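Local structure of catalase (Bacillus pumilus, 4QOQ) at residues A[55-60]-A[94-99]; A[110-115]-A[189-194]. The protein probably catalyses the breakdown of hydrogen peroxide to water and oxygen at a buried heme. One frame throughout, in Å; residues are numbered along the deposited sequence.

Contact 1. Residues A[55-60]-A[94-99]; sequences VVHARG and RFSTVI. With HEM (protoporphyrin IX containing Fe), chain E; JZ3 (Guaiacol), chain G.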
ATOM      1  N   VAL A  55     -11.905  -8.980   5.470  1.00 14.61           N
ATOM      2  CA  VAL A  55     -12.886  -8.084   6.137  1.00 14.40           C
ATOM      3  C   VAL A  55     -13.948  -8.906   6.880  1.00 13.82           C
ATOM      4  O   VAL A  55     -14.458  -8.485   7.930  1.00 14.82           O
ATOM      5  CB  VAL A  55     -13.465  -7.088   5.127  1.00 14.13           C
ATOM      6  CG1 VAL A  55     -14.342  -7.730   4.091  1.00 16.13           C
ATOM      7  CG2 VAL A  55     -14.243  -5.980   5.866  1.00 16.60           C
ATOM      8  N   VAL A  56     -14.273 -10.079   6.335  1.00 14.14           N
ATOM      9  CA  VAL A  56     -15.019 -11.096   7.085  1.00 14.95           C
ATOM     10  C   VAL A  56     -14.357 -12.439   6.803  1.00 13.49           C
ATOM     11  O   VAL A  56     -13.643 -12.561   5.842  1.00 12.98           O
ATOM     12  CB  VAL A  56     -16.529 -11.115   6.664  1.00 15.76           C
ATOM     13  CG1 VAL A  56     -17.291  -9.936   7.249  1.00 17.51           C
ATOM     14  CG2 VAL A  56     -16.750 -11.189   5.153  1.00 15.82           C
ATOM     15  N   HIS A  57     -14.688 -13.459   7.578  1.00 13.64           N
ATOM     16  CA  HIS A  57     -14.115 -14.806   7.469  1.00 13.10           C
ATOM     17  C   HIS A  57     -12.619 -14.800   7.724  1.00 14.24           C
ATOM     18  O   HIS A  57     -11.835 -15.548   7.140  1.00 14.04           O
ATOM     19  CB  HIS A  57     -14.393 -15.473   6.177  1.00 14.03           C
ATOM     20  CG  HIS A  57     -15.872 -15.736   5.906  1.00 13.75           C
ATOM     21  ND1 HIS A  57     -16.426 -16.984   6.009  1.00 14.70           N
ATOM     22  CD2 HIS A  57     -16.890 -14.909   5.525  1.00 13.98           C
ATOM     23  CE1 HIS A  57     -17.719 -16.929   5.693  1.00 14.59           C
ATOM     24  NE2 HIS A  57     -18.017 -15.678   5.366  1.00 14.72           N
ATOM     25  N   ALA A  58     -12.223 -13.927   8.617  1.00 13.41           N
ATOM     26  CA  ALA A  58     -10.758 -13.746   8.875  1.00 13.91           C
ATOM     27  C   ALA A  58     -10.118 -14.962   9.471  1.00 15.43           C
ATOM     28  O   ALA A  58      -8.967 -15.277   9.172  1.00 16.76           O
ATOM     29  CB  ALA A  58     -10.539 -12.547   9.764  1.00 13.60           C
ATOM     30  N   ARG A  59     -10.850 -15.679  10.344  1.00 14.26           N
ATOM     31  CA  ARG A  59     -10.356 -16.909  11.000  1.00 14.21           C
ATOM     32  C   ARG A  59     -10.689 -18.122  10.159  1.00 16.09           C
ATOM     33  O   ARG A  59     -11.833 -18.271   9.798  1.00 15.70           O
ATOM     34  CB  ARG A  59     -10.995 -17.122  12.407  1.00 15.01           C
ATOM     35  CG  ARG A  59     -10.867 -18.554  12.940  1.00 16.06           C
ATOM     36  CD  ARG A  59      -9.468 -19.047  13.187  1.00 18.60           C
ATOM     37  NE  ARG A  59      -9.033 -18.768  14.520  1.00 18.52           N
ATOM     38  CZ  ARG A  59      -7.867 -19.156  15.040  1.00 18.53           C
ATOM     39  NH1 ARG A  59      -6.954 -19.768  14.317  1.00 19.26           N
ATOM     40  NH2 ARG A  59      -7.620 -18.892  16.313  1.00 21.91           N
ATOM     41  N   GLY A  60      -9.689 -18.907   9.787  1.00 16.02           N
ATOM     42  CA  GLY A  60      -9.926 -20.052   8.925  1.00 19.06           C
ATOM     43  C   GLY A  60      -8.752 -20.939   8.724  1.00 17.41           C
ATOM     44  O   GLY A  60      -7.683 -20.669   9.212  1.00 17.01           O
ATOM     45  N   ARG A  94     -10.892 -23.548   1.744  1.00 15.93           N
ATOM     46  CA  ARG A  94     -10.768 -22.800   3.028  1.00 16.44           C
ATOM     47  C   ARG A  94     -12.100 -22.773   3.763  1.00 15.09           C
ATOM     48  O   ARG A  94     -13.116 -22.466   3.190  1.00 15.83           O
ATOM     49  CB  ARG A  94     -10.276 -21.384   2.819  1.00 16.65           C
ATOM     50  CG  ARG A  94      -9.915 -20.684   4.100  1.00 16.86           C
ATOM     51  CD  ARG A  94      -9.166 -19.348   3.820  1.00 16.52           C
ATOM     52  NE  ARG A  94      -8.884 -18.584   5.037  1.00 15.33           N
ATOM     53  CZ  ARG A  94      -9.735 -17.785   5.646  1.00 15.30           C
ATOM     54  NH1 ARG A  94     -10.990 -17.665   5.236  1.00 15.43           N
ATOM     55  NH2 ARG A  94      -9.366 -17.145   6.754  1.00 15.75           N
ATOM     56  N   PHE A  95     -12.058 -23.253   4.995  1.00 15.68           N
ATOM     57  CA  PHE A  95     -13.119 -23.147   5.949  1.00 17.88           C
ATOM     58  C   PHE A  95     -12.884 -22.019   6.896  1.00 16.83           C
ATOM     59  O   PHE A  95     -11.726 -21.643   7.187  1.00 17.15           O
ATOM     60  CB  PHE A  95     -13.253 -24.442   6.780  1.00 18.36           C
ATOM     61  CG  PHE A  95     -13.482 -25.702   5.942  1.00 18.81           C
ATOM     62  CD1 PHE A  95     -14.671 -25.946   5.308  1.00 17.42           C
ATOM     63  CD2 PHE A  95     -12.460 -26.601   5.766  1.00 18.93           C
ATOM     64  CE1 PHE A  95     -14.852 -27.115   4.557  1.00 18.80           C
ATOM     65  CE2 PHE A  95     -12.640 -27.796   5.079  1.00 19.43           C
ATOM     66  CZ  PHE A  95     -13.809 -28.012   4.428  1.00 18.68           C
ATOM     67  N   SER A  96     -13.953 -21.446   7.436  1.00 16.45           N
ATOM     68  CA  SER A  96     -13.798 -20.230   8.288  1.00 16.53           C
ATOM     69  C   SER A  96     -15.029 -20.014   9.196  1.00 16.80           C
ATOM     70  O   SER A  96     -16.076 -20.553   8.966  1.00 17.33           O
ATOM     71  CB  SER A  96     -13.574 -19.014   7.390  1.00 16.22           C
ATOM     72  OG  SER A  96     -14.600 -18.946   6.398  1.00 16.13           O
ATOM     73  N   THR A  97     -14.839 -19.166  10.210  1.00 15.89           N
ATOM     74  CA  THR A  97     -15.911 -18.468  10.847  1.00 17.01           C
ATOM     75  C   THR A  97     -16.179 -17.193  10.097  1.00 16.97           C
ATOM     76  O   THR A  97     -15.665 -17.034   8.972  1.00 17.12           O
ATOM     77  CB  THR A  97     -15.595 -18.238  12.348  1.00 17.06           C
ATOM     78  OG1 THR A  97     -14.451 -17.415  12.489  1.00 16.35           O
ATOM     79  CG2 THR A  97     -15.326 -19.596  13.082  1.00 17.91           C
ATOM     80  N   VAL A  98     -16.944 -16.263  10.664  1.00 15.71           N
ATOM     81  CA  VAL A  98     -17.302 -15.075   9.916  1.00 15.15           C
ATOM     82  C   VAL A  98     -16.890 -13.724  10.540  1.00 14.57           C
ATOM     83  O   VAL A  98     -16.250 -12.901   9.884  1.00 15.96           O
ATOM     84  CB  VAL A  98     -18.821 -15.025   9.609  1.00 15.78           C
ATOM     85  CG1 VAL A  98     -19.151 -13.753   8.831  1.00 17.16           C
ATOM     86  CG2 VAL A  98     -19.260 -16.228   8.798  1.00 18.39           C
ATOM     87  N   ILE A  99     -17.329 -13.463  11.741  1.00 14.35           N
ATOM     88  CA  ILE A  99     -17.360 -12.115  12.224  1.00 15.07           C
ATOM     89  C   ILE A  99     -16.042 -11.711  12.933  1.00 15.60           C
ATOM     90  O   ILE A  99     -15.584 -10.582  12.742  1.00 14.71           O
ATOM     91  CB  ILE A  99     -18.588 -11.894  13.137  1.00 15.48           C
ATOM     92  CG1 ILE A  99     -19.841 -11.873  12.250  1.00 16.61           C
ATOM     93  CG2 ILE A  99     -18.510 -10.642  13.928  1.00 16.90           C
ATOM     94  CD1 ILE A  99     -19.996 -10.759  11.214  1.00 19.17           C
TER
HETATM   95  CHA HEM E 501     -15.315 -13.708   2.566  0.50 15.12           C
HETATM   96  CHB HEM E 501     -18.098 -10.092   0.878  0.50 15.91           C
HETATM   97  CHC HEM E 501     -22.052 -13.004   1.381  0.50 15.79           C
HETATM   98  CHD HEM E 501     -19.083 -16.764   2.106  0.50 15.26           C
HETATM   99  C1A HEM E 501     -15.747 -12.470   2.113  0.50 15.72           C
HETATM  100  C2A HEM E 501     -14.890 -11.359   1.833  0.50 15.51           C
HETATM  101  C3A HEM E 501     -15.685 -10.357   1.344  0.50 15.71           C
HETATM  102  C4A HEM E 501     -17.007 -10.845   1.309  0.50 16.42           C
HETATM  103  CMA HEM E 501     -15.339  -8.953   0.852  0.50 15.62           C
HETATM  104  CAA HEM E 501     -13.391 -11.376   2.027  0.50 14.20           C
HETATM  105  CBA HEM E 501     -12.735 -12.148   0.857  0.50 13.97           C
HETATM  106  CGA HEM E 501     -11.217 -12.096   0.764  0.50 14.41           C
HETATM  107  O1A HEM E 501     -10.587 -12.908   0.027  0.50 14.71           O
HETATM  108  O2A HEM E 501     -10.590 -11.191   1.336  0.50 12.88           O
HETATM  109  C1B HEM E 501     -19.416 -10.604   0.888  0.50 16.30           C
HETATM  110  C2B HEM E 501     -20.568  -9.834   0.456  0.50 15.79           C
HETATM  111  C3B HEM E 501     -21.665 -10.609   0.610  0.50 15.27           C
HETATM  112  C4B HEM E 501     -21.187 -11.922   1.120  0.50 16.16           C
HETATM  113  CMB HEM E 501     -20.590  -8.411  -0.043  0.50 15.49           C
HETATM  114  CAB HEM E 501     -23.069 -10.271   0.262  0.50 15.84           C
HETATM  115  CBB HEM E 501     -23.332  -9.375  -0.721  0.50 16.09           C
HETATM  116  C1C HEM E 501     -21.579 -14.288   1.584  0.50 15.96           C
HETATM  117  C2C HEM E 501     -22.294 -15.447   1.281  0.50 15.81           C
HETATM  118  C3C HEM E 501     -21.448 -16.511   1.469  0.50 15.74           C
HETATM  119  C4C HEM E 501     -20.205 -16.008   1.880  0.50 15.68           C
HETATM  120  CMC HEM E 501     -23.745 -15.529   0.817  0.50 15.07           C
HETATM  121  CAC HEM E 501     -21.741 -17.911   1.193  0.50 15.21           C
HETATM  122  CBC HEM E 501     -22.713 -18.154   0.348  0.50 16.99           C
HETATM  123  C1D HEM E 501     -17.841 -16.201   2.302  0.50 14.93           C
HETATM  124  C2D HEM E 501     -16.685 -17.048   2.573  0.50 14.11           C
HETATM  125  C3D HEM E 501     -15.641 -16.199   2.714  0.50 14.22           C
HETATM  126  C4D HEM E 501     -16.168 -14.825   2.530  0.50 15.08           C
HETATM  127  CMD HEM E 501     -16.702 -18.578   2.685  0.50 14.10           C
HETATM  128  CAD HEM E 501     -14.224 -16.648   3.035  0.50 13.96           C
HETATM  129  CBD HEM E 501     -13.466 -17.166   1.775  0.50 13.97           C
HETATM  130  CGD HEM E 501     -12.023 -17.521   2.130  0.50 13.90           C
HETATM  131  O1D HEM E 501     -11.823 -18.658   2.641  0.50 12.84           O
HETATM  132  O2D HEM E 501     -11.077 -16.693   1.934  0.50 13.61           O
HETATM  133  NA  HEM E 501     -17.061 -12.135   1.777  0.50 16.29           N
HETATM  134  NB  HEM E 501     -19.856 -11.848   1.225  0.50 16.40           N
HETATM  135  NC  HEM E 501     -20.329 -14.655   1.855  0.50 16.26           N
HETATM  136  ND  HEM E 501     -17.499 -14.882   2.268  0.50 16.02           N
HETATM  137 FE   HEM E 501     -18.632 -13.442   1.812  0.50 20.57          FE
HETATM  138  CAA JZ3 G 503     -23.174 -13.795  12.015  1.00 55.42           C
HETATM  139  OAG JZ3 G 503     -23.156 -14.625  13.178  1.00 54.35           O
HETATM  140  CAI JZ3 G 503     -23.549 -14.346  14.477  1.00 57.41           C
HETATM  141  CAF JZ3 G 503     -24.887 -14.492  14.851  1.00 54.48           C
HETATM  142  CAD JZ3 G 503     -25.336 -14.257  16.140  1.00 58.01           C
HETATM  143  CAC JZ3 G 503     -24.436 -13.872  17.122  1.00 66.10           C
HETATM  144  CAE JZ3 G 503     -23.084 -13.716  16.824  1.00 64.89           C
HETATM  145  CAH JZ3 G 503     -22.577 -13.929  15.527  1.00 62.37           C
HETATM  146  OAB JZ3 G 503     -21.228 -13.759  15.265  1.00 59.66           O
HETATM  147  O   HOH W   1     -13.707 -11.814  10.242  1.00 13.21           O
HETATM  148  O   HOH W   2     -13.607 -15.021  11.146  1.00 16.16           O

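Contact 2. Residues A[110-115]-A[189-194]; sequences DPRGFA and ANYAEM. With JZ3 (Guaiacol), chain G; HEM (protoporphyrin IX containing Fe), chain E.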
ATOM      1  N   ASP A 110     -21.821 -18.709  14.436  1.00 18.94           N
ATOM      2  CA  ASP A 110     -21.582 -18.032  13.170  1.00 18.51           C
ATOM      3  C   ASP A 110     -21.919 -19.049  12.111  1.00 16.81           C
ATOM      4  O   ASP A 110     -21.677 -20.233  12.308  1.00 17.42           O
ATOM      5  CB  ASP A 110     -20.052 -17.657  13.025  1.00 18.09           C
ATOM      6  CG  ASP A 110     -19.757 -16.142  13.000  1.00 23.16           C
ATOM      7  OD1 ASP A 110     -20.701 -15.299  12.940  1.00 25.16           O
ATOM      8  OD2 ASP A 110     -18.512 -15.757  13.113  1.00 23.11           O
ATOM      9  N   PRO A 111     -22.280 -18.563  10.910  1.00 18.64           N
ATOM     10  CA  PRO A 111     -22.098 -19.445   9.737  1.00 19.17           C
ATOM     11  C   PRO A 111     -20.635 -19.833   9.641  1.00 18.96           C
ATOM     12  O   PRO A 111     -19.775 -19.145  10.209  1.00 19.03           O
ATOM     13  CB  PRO A 111     -22.563 -18.585   8.553  1.00 18.70           C
ATOM     14  CG  PRO A 111     -23.369 -17.499   9.193  1.00 18.54           C
ATOM     15  CD  PRO A 111     -22.724 -17.222  10.496  1.00 20.18           C
ATOM     16  N   ARG A 112     -20.356 -20.918   8.925  1.00 17.22           N
ATOM     17  CA  ARG A 112     -19.002 -21.290   8.624  1.00 18.68           C
ATOM     18  C   ARG A 112     -18.871 -21.166   7.109  1.00 17.65           C
ATOM     19  O   ARG A 112     -19.717 -21.666   6.345  1.00 18.75           O
ATOM     20  CB  ARG A 112     -18.717 -22.727   9.058  1.00 18.14           C
ATOM     21  CG  ARG A 112     -17.965 -22.846  10.394  1.00 18.28           C
ATOM     22  CD  ARG A 112     -18.682 -22.189  11.533  1.00 17.88           C
ATOM     23  NE  ARG A 112     -18.035 -22.398  12.823  1.00 16.75           N
ATOM     24  CZ  ARG A 112     -18.453 -21.806  13.945  1.00 17.76           C
ATOM     25  NH1 ARG A 112     -19.516 -20.984  13.942  1.00 18.07           N
ATOM     26  NH2 ARG A 112     -17.791 -21.976  15.068  1.00 19.61           N
ATOM     27  N   GLY A 113     -17.763 -20.606   6.702  1.00 16.48           N
ATOM     28  CA  GLY A 113     -17.380 -20.562   5.305  1.00 16.58           C
ATOM     29  C   GLY A 113     -16.917 -21.889   4.836  1.00 15.28           C
ATOM     30  O   GLY A 113     -16.307 -22.655   5.592  1.00 16.97           O
ATOM     31  N   PHE A 114     -17.192 -22.147   3.549  1.00 15.65           N
ATOM     32  CA  PHE A 114     -16.900 -23.387   2.892  1.00 17.15           C
ATOM     33  C   PHE A 114     -16.553 -23.014   1.443  1.00 15.58           C
ATOM     34  O   PHE A 114     -17.421 -23.036   0.577  1.00 14.36           O
ATOM     35  CB  PHE A 114     -18.171 -24.272   2.908  1.00 18.62           C
ATOM     36  CG  PHE A 114     -17.910 -25.760   2.683  1.00 18.28           C
ATOM     37  CD1 PHE A 114     -17.207 -26.207   1.620  1.00 20.93           C
ATOM     38  CD2 PHE A 114     -18.494 -26.714   3.540  1.00 20.02           C
ATOM     39  CE1 PHE A 114     -17.032 -27.583   1.383  1.00 21.15           C
ATOM     40  CE2 PHE A 114     -18.334 -28.070   3.301  1.00 20.40           C
ATOM     41  CZ  PHE A 114     -17.597 -28.507   2.253  1.00 19.89           C
ATOM     42  N   ALA A 115     -15.310 -22.622   1.217  1.00 14.57           N
ATOM     43  CA  ALA A 115     -14.910 -22.055  -0.085  1.00 14.36           C
ATOM     44  C   ALA A 115     -14.074 -23.074  -0.819  1.00 14.87           C
ATOM     45  O   ALA A 115     -13.051 -23.502  -0.258  1.00 15.72           O
ATOM     46  CB  ALA A 115     -14.148 -20.784   0.142  1.00 13.93           C
ATOM     47  N   ALA A 189     -19.412 -28.721  15.238  1.00 19.38           N
ATOM     48  CA  ALA A 189     -18.391 -29.319  16.092  1.00 22.16           C
ATOM     49  C   ALA A 189     -16.959 -29.098  15.605  1.00 22.20           C
ATOM     50  O   ALA A 189     -16.012 -28.968  16.436  1.00 22.31           O
ATOM     51  CB  ALA A 189     -18.629 -30.793  16.289  1.00 21.86           C
ATOM     52  N   ASN A 190     -16.817 -29.105  14.274  1.00 20.37           N
ATOM     53  CA  ASN A 190     -15.575 -28.820  13.614  1.00 21.24           C
ATOM     54  C   ASN A 190     -15.858 -28.596  12.134  1.00 20.70           C
ATOM     55  O   ASN A 190     -17.061 -28.616  11.716  1.00 20.82           O
ATOM     56  CB  ASN A 190     -14.578 -29.943  13.889  1.00 20.58           C
ATOM     57  CG  ASN A 190     -15.109 -31.276  13.477  1.00 20.57           C
ATOM     58  OD1 ASN A 190     -15.401 -31.510  12.322  1.00 22.05           O
ATOM     59  ND2 ASN A 190     -15.274 -32.161  14.452  1.00 20.72           N
ATOM     60  N   TYR A 191     -14.818 -28.427  11.321  1.00 20.06           N
ATOM     61  CA  TYR A 191     -15.023 -28.175   9.922  1.00 19.10           C
ATOM     62  C   TYR A 191     -15.343 -29.419   9.061  1.00 21.05           C
ATOM     63  O   TYR A 191     -15.955 -29.286   7.972  1.00 20.85           O
ATOM     64  CB  TYR A 191     -13.788 -27.491   9.330  1.00 19.00           C
ATOM     65  CG  TYR A 191     -13.484 -26.125   9.875  1.00 17.66           C
ATOM     66  CD1 TYR A 191     -14.457 -25.125   9.946  1.00 19.90           C
ATOM     67  CD2 TYR A 191     -12.192 -25.788  10.207  1.00 19.12           C
ATOM     68  CE1 TYR A 191     -14.148 -23.842  10.395  1.00 18.46           C
ATOM     69  CE2 TYR A 191     -11.874 -24.532  10.666  1.00 18.77           C
ATOM     70  CZ  TYR A 191     -12.829 -23.553  10.779  1.00 19.96           C
ATOM     71  OH  TYR A 191     -12.453 -22.281  11.223  1.00 20.29           O
ATOM     72  N   ALA A 192     -15.009 -30.618   9.579  1.00 20.61           N
ATOM     73  CA  ALA A 192     -15.263 -31.892   8.895  1.00 22.63           C
ATOM     74  C   ALA A 192     -16.697 -32.369   9.042  1.00 20.78           C
ATOM     75  O   ALA A 192     -17.295 -32.867   8.079  1.00 23.62           O
ATOM     76  CB  ALA A 192     -14.317 -32.960   9.416  1.00 24.63           C
ATOM     77  N   GLU A 193     -17.279 -32.156  10.226  1.00 21.60           N
ATOM     78  CA  GLU A 193     -18.618 -32.672  10.514  1.00 22.06           C
ATOM     79  C   GLU A 193     -19.684 -31.616  10.320  1.00 21.70           C
ATOM     80  O   GLU A 193     -20.412 -31.216  11.225  1.00 21.29           O
ATOM     81  CB  GLU A 193     -18.637 -33.271  11.925  1.00 21.90           C
ATOM     82  CG  GLU A 193     -17.727 -34.457  12.111  1.00 23.71           C
ATOM     83  CD  GLU A 193     -17.714 -34.916  13.557  1.00 25.52           C
ATOM     84  OE1 GLU A 193     -16.717 -34.675  14.272  1.00 24.39           O
ATOM     85  OE2 GLU A 193     -18.693 -35.600  13.986  1.00 26.99           O
ATOM     86  N   MET A 194     -19.760 -31.146   9.093  1.00 22.95           N
ATOM     87  CA  MET A 194     -20.396 -29.899   8.750  1.00 22.04           C
ATOM     88  C   MET A 194     -20.928 -29.941   7.349  1.00 20.54           C
ATOM     89  O   MET A 194     -20.280 -30.490   6.436  1.00 19.04           O
ATOM     90  CB  MET A 194     -19.306 -28.790   8.811  1.00 23.73           C
ATOM     91  CG  MET A 194     -19.825 -27.398   8.749  1.00 23.63           C
ATOM     92  SD  MET A 194     -18.451 -26.203   8.819  1.00 21.43           S
ATOM     93  CE  MET A 194     -17.614 -26.208   7.267  1.00 22.70           C
TER
HETATM   94  CAA JZ3 G 503     -23.174 -13.795  12.015  1.00 55.42           C
HETATM   95  OAG JZ3 G 503     -23.156 -14.625  13.178  1.00 54.35           O
HETATM   96  CAI JZ3 G 503     -23.549 -14.346  14.477  1.00 57.41           C
HETATM   97  CAF JZ3 G 503     -24.887 -14.492  14.851  1.00 54.48           C
HETATM   98  CAD JZ3 G 503     -25.336 -14.257  16.140  1.00 58.01           C
HETATM   99  CAC JZ3 G 503     -24.436 -13.872  17.122  1.00 66.10           C
HETATM  100  CAE JZ3 G 503     -23.084 -13.716  16.824  1.00 64.89           C
HETATM  101  CAH JZ3 G 503     -22.577 -13.929  15.527  1.00 62.37           C
HETATM  102  OAB JZ3 G 503     -21.228 -13.759  15.265  1.00 59.66           O
HETATM  103  CHA HEM E 501     -15.315 -13.708   2.566  0.50 15.12           C
HETATM  104  CHB HEM E 501     -18.098 -10.092   0.878  0.50 15.91           C
HETATM  105  CHC HEM E 501     -22.052 -13.004   1.381  0.50 15.79           C
HETATM  106  CHD HEM E 501     -19.083 -16.764   2.106  0.50 15.26           C
HETATM  107  C1A HEM E 501     -15.747 -12.470   2.113  0.50 15.72           C
HETATM  108  C2A HEM E 501     -14.890 -11.359   1.833  0.50 15.51           C
HETATM  109  C3A HEM E 501     -15.685 -10.357   1.344  0.50 15.71           C
HETATM  110  C4A HEM E 501     -17.007 -10.845   1.309  0.50 16.42           C
HETATM  111  CMA HEM E 501     -15.339  -8.953   0.852  0.50 15.62           C
HETATM  112  CAA HEM E 501     -13.391 -11.376   2.027  0.50 14.20           C
HETATM  113  CBA HEM E 501     -12.735 -12.148   0.857  0.50 13.97           C
HETATM  114  CGA HEM E 501     -11.217 -12.096   0.764  0.50 14.41           C
HETATM  115  O1A HEM E 501     -10.587 -12.908   0.027  0.50 14.71           O
HETATM  116  O2A HEM E 501     -10.590 -11.191   1.336  0.50 12.88           O
HETATM  117  C1B HEM E 501     -19.416 -10.604   0.888  0.50 16.30           C
HETATM  118  C2B HEM E 501     -20.568  -9.834   0.456  0.50 15.79           C
HETATM  119  C3B HEM E 501     -21.665 -10.609   0.610  0.50 15.27           C
HETATM  120  C4B HEM E 501     -21.187 -11.922   1.120  0.50 16.16           C
HETATM  121  CMB HEM E 501     -20.590  -8.411  -0.043  0.50 15.49           C
HETATM  122  CAB HEM E 501     -23.069 -10.271   0.262  0.50 15.84           C
HETATM  123  CBB HEM E 501     -23.332  -9.375  -0.721  0.50 16.09           C
HETATM  124  C1C HEM E 501     -21.579 -14.288   1.584  0.50 15.96           C
HETATM  125  C2C HEM E 501     -22.294 -15.447   1.281  0.50 15.81           C
HETATM  126  C3C HEM E 501     -21.448 -16.511   1.469  0.50 15.74           C
HETATM  127  C4C HEM E 501     -20.205 -16.008   1.880  0.50 15.68           C
HETATM  128  CMC HEM E 501     -23.745 -15.529   0.817  0.50 15.07           C
HETATM  129  CAC HEM E 501     -21.741 -17.911   1.193  0.50 15.21           C
HETATM  130  CBC HEM E 501     -22.713 -18.154   0.348  0.50 16.99           C
HETATM  131  C1D HEM E 501     -17.841 -16.201   2.302  0.50 14.93           C
HETATM  132  C2D HEM E 501     -16.685 -17.048   2.573  0.50 14.11           C
HETATM  133  C3D HEM E 501     -15.641 -16.199   2.714  0.50 14.22           C
HETATM  134  C4D HEM E 501     -16.168 -14.825   2.530  0.50 15.08           C
HETATM  135  CMD HEM E 501     -16.702 -18.578   2.685  0.50 14.10           C
HETATM  136  CAD HEM E 501     -14.224 -16.648   3.035  0.50 13.96           C
HETATM  137  CBD HEM E 501     -13.466 -17.166   1.775  0.50 13.97           C
HETATM  138  CGD HEM E 501     -12.023 -17.521   2.130  0.50 13.90           C
HETATM  139  O1D HEM E 501     -11.823 -18.658   2.641  0.50 12.84           O
HETATM  140  O2D HEM E 501     -11.077 -16.693   1.934  0.50 13.61           O
HETATM  141  NA  HEM E 501     -17.061 -12.135   1.777  0.50 16.29           N
HETATM  142  NB  HEM E 501     -19.856 -11.848   1.225  0.50 16.40           N
HETATM  143  NC  HEM E 501     -20.329 -14.655   1.855  0.50 16.26           N
HETATM  144  ND  HEM E 501     -17.499 -14.882   2.268  0.50 16.02           N
HETATM  145 FE   HEM E 501     -18.632 -13.442   1.812  0.50 20.57          FE

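Contact 1. Residues A[55-60]-A[94-99]
V98 and H57 meet through a methyl and a ring: V98 CG2 lies over one face of the H57 imidazole, 3.9 Å from its centroid, a CH-pi contact. The opposite face of the ring lies over pyrrole D of the heme, nearly parallel to the porphyrin, with H57 CD2 3.1 Å from HEM C4D. H57 is thus sandwiched between macrocycle and valine, in the place of the distal histidine of heme catalases. CG stands anti to the carbonyl carbon (chi1 -63°), which lays the ring flat over the heme. Its rotation is fixed at the edge, where H57 ND1 donates in the ring plane to S96 OG (2.7 Å, 158° at the hydrogen). Beside H57, V56 CG2 reaches 3.4 Å to HEM C1A.

The backbone that carries the ring is held as well. H57 N donates to V98 O (2.8 Å), while H57 O receives both NH1 and NH2 of R94, end-on and in the carbonyl plane, each at 3.0 Å. R94 runs out extended to NE, and the turn at chi4 (-83°) swings the guanidinium so that NH1 also donates to a heme propionate, HEM O1D, at 2.9 Å; one guanidinium thereby ties cofactor to loop. G60 CA lies over a face of this guanidinium, where a side chain would collide with R94 CZ and F95 O. Farther out, T97 N donates to R59 O, and one water joins R59 N to T97 OG1. R59 itself turns its guanidinium away, NE bonding to S104 O.

At G60 the loop enters strand 60-69, paired antiparallel with strand 88-96 through the non-hydrogen-bonded pair G60-S96. On the other side of strand 88-96 runs strand 113-120, and helix 143-150 packs against V56 and I99 through V147 and L150.

Contact 2. Residues A[110-115]-A[189-194]
Where the chain enters strand 113-120 of the antiparallel catalase sheet, beside the heme, the side chain of R112 packs on the loop 189-194. M194 SD comes 3.5 Å from R112 CB, the methionine chain lying roughly perpendicular to the R112 stem. The M194 chain is extended as far as SD and then bends (chi3 74°), which carries CE on to F114, 3.9 Å from its CD2, the two side chains running antiparallel. R112 CG meets the edge of the Y191 ring in its plane, 3.9 Å from CE1. The packing is apolar although an arginine takes part, because only its aliphatic stem touches the loop. The R112 guanidinium curls back along its own loop, NH1 donating to D110 O (2.8 Å) and also to L108 O, while NH2 bonds to E106 O.

Next to this packing, D110 OD1 accepts from the hydroxyl OAB of the bound guaiacol at 2.8 Å, though its 2.6 Å approach to the methoxy oxygen OAG cannot be a hydrogen bond; OD2 accepts from V98 N and I99 N. With D110 reduced to an alanine, these amides and the guaiacol hydroxyl would probably be left without their carboxylate partner. At G113 the lack of a side chain lets CA approach HEM CMD to 3.4 Å; a CB would clash with that methyl.

In the loop, N190 OD1 accepts from E193 N, an Asx motif. The contact lies between the strand and helix 242-252, which touches Y191 through A243; helix 175-181 packs on P111, and F114 stacks on W218 of strand 211-220.

From the N terminus, the loop 55-60 runs into strand 60-69, and strand 88-96 returns to it: contact 1 closes this loop of 33 residues. The chain then passes into 110-115, and contact 2 closes a longer loop of 73 residues, including helices 143-150, 161-169 and 175-181. The two follow in series, neither nested nor crossed. They join side by side where strands 88-96 and 113-120 pair, with S96 O 2.8 Å from G113 N. F95 bridges them from the first, its ring meeting those of F114 and Y191. Both contacts touch the heme and the guaiacol, and they tie these to the neighbouring strands 88-96 and 113-120.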